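Local coordinates for glycosyltransferase (duf1792) (Streptococcus sanguinis, PDB 5V4A), which probably transfers a sugar from a UDP-linked donor, serving as one glycosyltransferase domain of a longer protein tied to serine-rich repeat cell wall protein export, at residues L144-L149 / R194-M199; I166-C171 / D264-A269. One frame throughout, in Å; residues are numbered along the deposited sequence.

In the fold
Both contacts belong to one five-stranded parallel sheet of the GT-D domain. Contact 1 pairs strand 142-148 with strand 195-199 in the middle of the sheet. Contact 2 pairs strand 165-171 with the edge strand 267-270, near the C-terminus of the chain. Strands 142-148 and 165-171 are neighbours, so the two contacts abut, with centres about 9 Å apart. Contact 1 is buried, mostly apolar and regular, and it reaches UDP. Contact 2 is partly buried, carries a bulge and adds an arginine-glutamine bond to its backbone pairing. A salt bridge from Glu147 to Arg168 ties the two contacts together.

Contact 1. Residues L144-L149 / R194-M199; sequences LIVEGL and RLILTM. With UDP (uridine-5'-diphosphate), chain C.
Val146 N donates to Leu197 O at 2.8 Å in the middle of this contact. Strands 144-148 and 195-199 run parallel, with an angle of 14° between their directions. They set Ile145 opposite Leu197 and Val146 opposite Thr198. Leu144 N also donates to Leu195 O, and Leu197 N to Leu144 O. At the next step Val146 O takes two donors: Met199 N at 3.0 Å and Thr198 OG1 at 3.1 Å. The Thr198 OG1 lies anti to its own N (chi1 -168°), which turns it to this carbonyl and puts both donors on one oxygen.

The tight packing is on the face of Ile145, Glu147 and Met199. The Met199 chain folds back at chi2 and chi3, near 65° each, and brings its methyl over strand 144-148. There CE presses on Ile145 CG2 at 3.2 Å, closer than usual for two carbons, and on Glu147 CB at 3.4 Å. On the other face Val146 CG2 and Ile196 CG2 lie side by side at 4.0 Å, and helix 201-213 covers Val146 and Thr198.

The Arg194 end is looser and partly exposed. Arg194 CD meets Leu144 CB at 4.2 Å, and Arg194 NH1 bonds to Ser165 OG and Leu143 O.

At the C-terminal ends of the strands lies the UDP pocket, as in other nucleotide-binding parallel sheets. Gly148 CA is 3.0 Å from the uracil O2 of UDP, and Met199 lines the pocket from the other strand. Glu147 OE2 accepts from Ser153 N. The chemistry implies a buried sheet centre with regular bonds as far as Val146 and Met199, beyond which Gly148 borders the uracil, with the buried acid's charge probably balanced by Arg168.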
ATOM      1  N   LEU A 144      14.014  14.860   0.527  1.00 11.67           N
ATOM      2  CA  LEU A 144      14.156  16.317   0.505  1.00 11.16           C
ATOM      3  C   LEU A 144      12.759  16.895   0.326  1.00 11.08           C
ATOM      4  O   LEU A 144      12.146  16.766  -0.737  1.00 11.11           O
ATOM      5  CB  LEU A 144      15.117  16.779  -0.590  1.00 11.40           C
ATOM      6  CG  LEU A 144      15.363  18.303  -0.537  1.00 14.02           C
ATOM      7  CD1 LEU A 144      15.960  18.806   0.796  1.00 11.57           C
ATOM      8  CD2 LEU A 144      16.240  18.711  -1.711  1.00 19.09           C
ATOM      9  N   ILE A 145      12.247  17.514   1.376  1.00 11.02           N
ATOM     10  CA  ILE A 145      10.902  18.052   1.391  1.00 10.97           C
ATOM     11  C   ILE A 145      10.975  19.537   1.060  1.00 14.74           C
ATOM     12  O   ILE A 145      11.671  20.295   1.743  1.00 14.96           O
ATOM     13  CB  ILE A 145      10.251  17.799   2.757  1.00 16.29           C
ATOM     14  CG1 ILE A 145       9.893  16.322   2.907  1.00 16.83           C
ATOM     15  CG2 ILE A 145       9.100  18.701   2.986  1.00 22.88           C
ATOM     16  CD1 ILE A 145       9.238  15.985   4.235  1.00 16.75           C
ATOM     17  N   VAL A 146      10.261  19.948   0.018  1.00 13.69           N
ATOM     18  CA  VAL A 146      10.235  21.338  -0.447  1.00 11.45           C
ATOM     19  C   VAL A 146       8.821  21.870  -0.253  1.00 17.24           C
ATOM     20  O   VAL A 146       7.898  21.474  -0.977  1.00 15.12           O
ATOM     21  CB  VAL A 146      10.680  21.442  -1.912  1.00 11.64           C
ATOM     22  CG1 VAL A 146      10.877  22.905  -2.294  1.00 18.93           C
ATOM     23  CG2 VAL A 146      11.983  20.655  -2.120  1.00 11.63           C
ATOM     24  N   GLU A 147       8.642  22.757   0.730  1.00 14.13           N
ATOM     25  CA  GLU A 147       7.312  23.165   1.165  1.00 21.42           C
ATOM     26  C   GLU A 147       7.352  24.604   1.665  1.00 15.74           C
ATOM     27  O   GLU A 147       8.418  25.194   1.854  1.00 15.27           O
ATOM     28  CB  GLU A 147       6.797  22.264   2.287  1.00 14.57           C
ATOM     29  CG  GLU A 147       7.517  22.487   3.610  1.00 11.33           C
ATOM     30  CD  GLU A 147       7.082  21.496   4.703  1.00 22.72           C
ATOM     31  OE1 GLU A 147       7.750  21.445   5.758  1.00 14.80           O
ATOM     32  OE2 GLU A 147       6.082  20.770   4.501  1.00 14.85           O
ATOM     33  N   GLY A 148       6.157  25.161   1.897  1.00 18.08           N
ATOM     34  CA  GLY A 148       6.042  26.504   2.433  1.00 12.10           C
ATOM     35  C   GLY A 148       6.171  26.580   3.953  1.00 13.57           C
ATOM     36  O   GLY A 148       6.157  25.579   4.677  1.00 11.86           O
ATOM     37  N   LEU A 149       6.278  27.823   4.428  1.00 15.40           N
ATOM     38  CA  LEU A 149       6.538  28.085   5.841  1.00 13.86           C
ATOM     39  C   LEU A 149       5.462  27.476   6.739  1.00 12.30           C
ATOM     40  O   LEU A 149       5.774  26.953   7.814  1.00 14.36           O
ATOM     41  CB  LEU A 149       6.647  29.594   6.079  1.00 13.81           C
ATOM     42  CG  LEU A 149       6.981  30.021   7.505  1.00 12.85           C
ATOM     43  CD1 LEU A 149       8.294  29.383   7.967  1.00 12.71           C
ATOM     44  CD2 LEU A 149       7.016  31.539   7.644  1.00 24.71           C
ATOM     45  N   ARG A 194      18.525  12.149  -2.734  1.00 15.08           N
ATOM     46  CA  ARG A 194      17.278  12.025  -1.982  1.00 11.33           C
ATOM     47  C   ARG A 194      16.059  12.075  -2.900  1.00 12.87           C
ATOM     48  O   ARG A 194      16.088  12.668  -3.983  1.00 18.25           O
ATOM     49  CB  ARG A 194      17.152  13.121  -0.915  1.00 13.44           C
ATOM     50  CG  ARG A 194      18.360  13.281  -0.023  1.00 18.89           C
ATOM     51  CD  ARG A 194      18.304  14.493   0.906  1.00 11.32           C
ATOM     52  NE  ARG A 194      19.186  14.293   2.058  1.00 16.41           N
ATOM     53  CZ  ARG A 194      18.850  13.685   3.201  1.00 16.32           C
ATOM     54  NH1 ARG A 194      17.606  13.256   3.408  1.00 13.05           N
ATOM     55  NH2 ARG A 194      19.764  13.543   4.159  1.00 15.91           N
ATOM     56  N   LEU A 195      14.974  11.442  -2.451  1.00 18.64           N
ATOM     57  CA  LEU A 195      13.684  11.577  -3.118  1.00 19.21           C
ATOM     58  C   LEU A 195      13.085  12.934  -2.764  1.00 14.28           C
ATOM     59  O   LEU A 195      13.015  13.289  -1.584  1.00 14.23           O
ATOM     60  CB  LEU A 195      12.734  10.464  -2.685  1.00 15.88           C
ATOM     61  CG  LEU A 195      11.253  10.549  -3.074  1.00 14.33           C
ATOM     62  CD1 LEU A 195      11.089  10.562  -4.569  1.00 19.14           C
ATOM     63  CD2 LEU A 195      10.475   9.376  -2.462  1.00 21.70           C
ATOM     64  N   ILE A 196      12.672  13.697  -3.779  1.00 10.81           N
ATOM     65  CA  ILE A 196      12.166  15.053  -3.576  1.00 10.07           C
ATOM     66  C   ILE A 196      10.645  14.987  -3.508  1.00 12.68           C
ATOM     67  O   ILE A 196      10.005  14.461  -4.425  1.00 18.00           O
ATOM     68  CB  ILE A 196      12.623  16.001  -4.700  1.00 15.21           C
ATOM     69  CG1 ILE A 196      14.153  16.072  -4.737  1.00 13.74           C
ATOM     70  CG2 ILE A 196      12.066  17.407  -4.460  1.00 14.86           C
ATOM     71  CD1 ILE A 196      14.731  16.505  -6.093  1.00 14.37           C
ATOM     72  N   LEU A 197      10.069  15.515  -2.425  1.00 14.18           N
ATOM     73  CA  LEU A 197       8.625  15.677  -2.270  1.00 11.09           C
ATOM     74  C   LEU A 197       8.309  17.161  -2.190  1.00  9.87           C
ATOM     75  O   LEU A 197       9.002  17.904  -1.497  1.00 10.04           O
ATOM     76  CB  LEU A 197       8.081  15.012  -0.996  1.00 11.87           C
ATOM     77  CG  LEU A 197       8.469  13.581  -0.650  1.00  8.63           C
ATOM     78  CD1 LEU A 197       7.879  13.110   0.727  1.00 12.23           C
ATOM     79  CD2 LEU A 197       8.013  12.712  -1.789  1.00  8.75           C
ATOM     80  N   THR A 198       7.255  17.598  -2.869  1.00 10.86           N
ATOM     81  CA  THR A 198       6.953  19.024  -2.859  1.00 15.66           C
ATOM     82  C   THR A 198       5.481  19.260  -2.537  1.00 17.78           C
ATOM     83  O   THR A 198       4.594  18.503  -2.961  1.00 15.98           O
ATOM     84  CB  THR A 198       7.375  19.709  -4.190  1.00 15.43           C
ATOM     85  OG1 THR A 198       7.325  21.134  -4.037  1.00 21.25           O
ATOM     86  CG2 THR A 198       6.477  19.308  -5.335  1.00 12.67           C
ATOM     87  N   MET A 199       5.251  20.282  -1.709  1.00 10.83           N
ATOM     88  CA  MET A 199       3.933  20.704  -1.253  1.00 11.02           C
ATOM     89  C   MET A 199       3.970  22.221  -1.422  1.00 11.64           C
ATOM     90  O   MET A 199       4.351  22.919  -0.484  1.00 11.69           O
ATOM     91  CB  MET A 199       3.678  20.329   0.207  1.00 15.54           C
ATOM     92  CG  MET A 199       3.733  18.835   0.560  1.00 10.03           C
ATOM     93  SD  MET A 199       5.359  18.091   0.339  1.00 20.83           S
ATOM     94  CE  MET A 199       6.197  19.010   1.559  1.00 28.23           C
TER
HETATM   95  N1  UDP C 301       1.863  26.424  -0.754  1.00 11.34           N
HETATM   96  C2  UDP C 301       3.034  27.030  -0.366  1.00 10.60           C
HETATM   97  N3  UDP C 301       3.376  28.149  -1.079  1.00 14.87           N
HETATM   98  C4  UDP C 301       2.672  28.716  -2.124  1.00 14.81           C
HETATM   99  C5  UDP C 301       1.474  28.025  -2.477  1.00  9.50           C
HETATM  100  C6  UDP C 301       1.118  26.912  -1.802  1.00  9.59           C
HETATM  101  O2  UDP C 301       3.727  26.611   0.549  1.00 18.30           O
HETATM  102  O4  UDP C 301       3.117  29.734  -2.686  1.00 17.16           O
HETATM  103  C1' UDP C 301       1.485  25.163  -0.061  1.00 15.16           C
HETATM  104  C2' UDP C 301       0.327  25.216   0.927  1.00 20.59           C
HETATM  105  O2' UDP C 301       0.733  25.788   2.170  1.00 16.95           O
HETATM  106  C3' UDP C 301      -0.021  23.715   1.018  1.00 18.77           C
HETATM  107  C4' UDP C 301       0.350  23.173  -0.377  1.00 18.02           C
HETATM  108  O4' UDP C 301       1.070  24.236  -1.036  1.00 13.61           O
HETATM  109  O3' UDP C 301       0.777  23.020   1.970  1.00 17.53           O
HETATM  110  C5' UDP C 301      -0.807  22.711  -1.231  1.00 12.73           C
HETATM  111  O5' UDP C 301      -0.409  22.378  -2.580  1.00 10.41           O
HETATM  112  PA  UDP C 301      -1.487  22.011  -3.677  1.00 14.88           P
HETATM  113  O1A UDP C 301      -2.350  23.222  -4.020  1.00 21.32           O
HETATM  114  O2A UDP C 301      -0.754  21.360  -4.791  1.00 18.96           O
HETATM  115  O3A UDP C 301      -2.470  20.939  -2.932  1.00 16.29           O
HETATM  116  PB  UDP C 301      -3.573  19.915  -3.443  1.00 14.72           P
HETATM  117  O1B UDP C 301      -3.511  20.076  -4.967  1.00 17.49           O
HETATM  118  O2B UDP C 301      -4.886  20.512  -2.886  1.00 14.63           O
HETATM  119  O3B UDP C 301      -3.283  18.516  -2.991  1.00 17.22           O

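Contact 2. Residues I166-C171 / D264-A269; sequences IKRIIC and DSQIVA
Gln266 reaches across to Arg168 with both its main chain and its side chain. Its backbone O accepts from Arg168 N at 2.8 Å, with the donor above the carbonyl plane. Its OE1 accepts from Arg168 NE at 2.8 Å, in a nearly straight bond of 173°. The arginine chain is extended from CG to NE, and the edge of its guanidinium meets the amide, nearly coplanar at 9°. NH2 makes only a weak second bond to OE1 and also donates to Ser153 O; NH1 is taken by Glu147. The amide also packs on Ile166, with Gln266 OE1 3.6 Å from Ile166 CG2.

Here the chain leaves helix 261-266 and enters the edge strand of the parallel sheet. Arg168 O accepts from Val268 N at 2.9 Å, as regular parallel pairing requires. The register then slips by one residue between Arg168 and Ile169, a beta bulge, and Ile170 N bonds to Ala269 O at 2.9 Å in place of Val268 O. The backbones of Lys167 and Ile169 bond to strand 142-148, while Arg168 and Ile170 serve the edge strand.

Ile169 bends at chi2 (-68°), and its CD1 touches Ala269 CB at 3.5 Å and Val268 CG2 at 3.6 Å. Beyond them helix 180-190 covers Ile169 and Val268. Ile170 and Ile267 cross at about a right angle through their CG1 atoms, while Tyr263 packs against Ile170.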
ATOM      1  N   ILE A 166      15.156  13.112   6.702  1.00 14.10           N
ATOM      2  CA  ILE A 166      14.430  14.239   6.122  1.00 13.19           C
ATOM      3  C   ILE A 166      15.311  15.483   6.167  1.00 13.56           C
ATOM      4  O   ILE A 166      15.879  15.822   7.214  1.00  9.81           O
ATOM      5  CB  ILE A 166      13.096  14.512   6.855  1.00 13.87           C
ATOM      6  CG1 ILE A 166      12.179  13.288   6.818  1.00 16.01           C
ATOM      7  CG2 ILE A 166      12.384  15.709   6.243  1.00 13.17           C
ATOM      8  CD1 ILE A 166      10.916  13.491   7.656  1.00 17.40           C
ATOM      9  N   LYS A 167      15.444  16.139   5.016  1.00 16.86           N
ATOM     10  CA  LYS A 167      15.904  17.514   4.922  1.00 14.54           C
ATOM     11  C   LYS A 167      14.774  18.340   4.324  1.00 14.63           C
ATOM     12  O   LYS A 167      13.996  17.852   3.490  1.00 12.17           O
ATOM     13  CB  LYS A 167      17.185  17.636   4.059  1.00 12.89           C
ATOM     14  CG  LYS A 167      18.449  17.137   4.754  1.00 11.98           C
ATOM     15  CD  LYS A 167      19.671  17.259   3.887  1.00 10.63           C
ATOM     16  CE  LYS A 167      20.947  17.020   4.666  1.00 13.45           C
ATOM     17  NZ  LYS A 167      22.131  17.023   3.766  1.00 17.63           N
ATOM     18  N   ARG A 168      14.683  19.600   4.739  1.00 16.61           N
ATOM     19  CA  ARG A 168      13.636  20.468   4.223  1.00 16.44           C
ATOM     20  C   ARG A 168      14.203  21.789   3.728  1.00 14.46           C
ATOM     21  O   ARG A 168      15.078  22.395   4.358  1.00 17.61           O
ATOM     22  CB  ARG A 168      12.506  20.771   5.274  1.00  9.96           C
ATOM     23  CG  ARG A 168      12.046  19.585   6.116  1.00 15.00           C
ATOM     24  CD  ARG A 168      10.941  19.943   7.137  1.00 11.40           C
ATOM     25  NE  ARG A 168      10.336  18.754   7.746  1.00 18.29           N
ATOM     26  CZ  ARG A 168       9.062  18.367   7.628  1.00 19.13           C
ATOM     27  NH1 ARG A 168       8.191  19.059   6.909  1.00 16.62           N
ATOM     28  NH2 ARG A 168       8.653  17.248   8.231  1.00 21.60           N
ATOM     29  N   ILE A 169      13.679  22.212   2.581  1.00 17.73           N
ATOM     30  CA  ILE A 169      13.885  23.530   2.007  1.00 13.35           C
ATOM     31  C   ILE A 169      12.582  24.277   2.227  1.00 11.61           C
ATOM     32  O   ILE A 169      11.549  23.875   1.678  1.00 12.02           O
ATOM     33  CB  ILE A 169      14.198  23.448   0.503  1.00 10.72           C
ATOM     34  CG1 ILE A 169      15.434  22.587   0.209  1.00 19.94           C
ATOM     35  CG2 ILE A 169      14.319  24.839  -0.110  1.00 12.04           C
ATOM     36  CD1 ILE A 169      16.724  23.144   0.671  1.00 21.79           C
ATOM     37  N   ILE A 170      12.616  25.341   3.032  1.00 11.51           N
ATOM     38  CA  ILE A 170      11.420  26.095   3.409  1.00 15.47           C
ATOM     39  C   ILE A 170      11.268  27.307   2.491  1.00 15.82           C
ATOM     40  O   ILE A 170      12.206  28.101   2.338  1.00 19.08           O
ATOM     41  CB  ILE A 170      11.486  26.550   4.877  1.00 19.12           C
ATOM     42  CG1 ILE A 170      11.591  25.364   5.846  1.00 22.30           C
ATOM     43  CG2 ILE A 170      10.269  27.395   5.204  1.00 17.09           C
ATOM     44  CD1 ILE A 170      10.633  24.203   5.582  1.00 23.07           C
ATOM     45  N   CYS A 171      10.073  27.464   1.906  1.00 16.75           N
ATOM     46  CA  CYS A 171       9.777  28.430   0.851  1.00 14.62           C
ATOM     47  C   CYS A 171       8.709  29.406   1.319  1.00 17.02           C
ATOM     48  O   CYS A 171       8.163  29.211   2.413  1.00 18.51           O
ATOM     49  CB  CYS A 171       9.308  27.677  -0.390  1.00 12.96           C
ATOM     50  SG  CYS A 171      10.508  26.463  -0.940  1.00 15.10           S
ATOM     51  N   ASP A 264      12.709  21.608  13.228  1.00 19.53           N
ATOM     52  CA  ASP A 264      13.751  22.633  13.221  1.00 22.26           C
ATOM     53  C   ASP A 264      15.072  22.075  12.714  1.00 17.77           C
ATOM     54  O   ASP A 264      15.755  22.710  11.905  1.00 19.42           O
ATOM     55  CB  ASP A 264      13.967  23.194  14.627  1.00 19.94           C
ATOM     56  CG  ASP A 264      12.829  24.072  15.102  1.00 22.89           C
ATOM     57  OD1 ASP A 264      11.993  24.469  14.261  1.00 26.48           O
ATOM     58  OD2 ASP A 264      12.786  24.369  16.324  1.00 22.67           O
ATOM     59  N   SER A 265      15.437  20.883  13.176  1.00 22.06           N
ATOM     60  CA  SER A 265      16.709  20.271  12.825  1.00 21.53           C
ATOM     61  C   SER A 265      16.752  19.775  11.393  1.00 15.52           C
ATOM     62  O   SER A 265      17.832  19.412  10.926  1.00 15.70           O
ATOM     63  CB  SER A 265      17.009  19.095  13.761  1.00 24.60           C
ATOM     64  OG  SER A 265      16.173  17.977  13.489  1.00 23.02           O
ATOM     65  N   GLN A 266      15.613  19.674  10.721  1.00 14.23           N
ATOM     66  CA  GLN A 266      15.599  19.163   9.359  1.00 12.27           C
ATOM     67  C   GLN A 266      15.755  20.268   8.330  1.00 20.53           C
ATOM     68  O   GLN A 266      15.968  19.971   7.151  1.00 17.95           O
ATOM     69  CB  GLN A 266      14.308  18.396   9.067  1.00 12.20           C
ATOM     70  CG  GLN A 266      14.216  17.051   9.786  1.00 12.50           C
ATOM     71  CD  GLN A 266      12.782  16.588   9.966  1.00 12.91           C
ATOM     72  OE1 GLN A 266      11.851  17.191   9.430  1.00 17.18           O
ATOM     73  NE2 GLN A 266      12.598  15.506  10.722  1.00 16.68           N
ATOM     74  N   ILE A 267      15.617  21.522   8.745  1.00 21.11           N
ATOM     75  CA  ILE A 267      15.678  22.629   7.804  1.00 12.46           C
ATOM     76  C   ILE A 267      17.130  22.816   7.378  1.00 18.01           C
ATOM     77  O   ILE A 267      18.030  22.910   8.216  1.00 19.20           O
ATOM     78  CB  ILE A 267      15.092  23.899   8.443  1.00 19.78           C
ATOM     79  CG1 ILE A 267      13.594  23.714   8.711  1.00 15.52           C
ATOM     80  CG2 ILE A 267      15.312  25.092   7.545  1.00 17.05           C
ATOM     81  CD1 ILE A 267      12.965  24.846   9.563  1.00 21.65           C
ATOM     82  N   VAL A 268      17.374  22.791   6.072  1.00 17.13           N
ATOM     83  CA  VAL A 268      18.710  23.058   5.549  1.00 17.98           C
ATOM     84  C   VAL A 268      18.783  24.351   4.751  1.00 22.91           C
ATOM     85  O   VAL A 268      19.892  24.881   4.572  1.00 20.78           O
ATOM     86  CB  VAL A 268      19.235  21.877   4.705  1.00 12.37           C
ATOM     87  CG1 VAL A 268      19.386  20.618   5.566  1.00 20.16           C
ATOM     88  CG2 VAL A 268      18.301  21.600   3.548  1.00 13.25           C
ATOM     89  N   ALA A 269      17.658  24.875   4.273  1.00 23.21           N
ATOM     90  CA  ALA A 269      17.603  26.188   3.654  1.00 17.44           C
ATOM     91  C   ALA A 269      16.238  26.798   3.931  1.00 18.58           C
ATOM     92  O   ALA A 269      15.239  26.087   4.060  1.00 15.37           O
ATOM     93  CB  ALA A 269      17.868  26.130   2.139  1.00 16.71           C
TER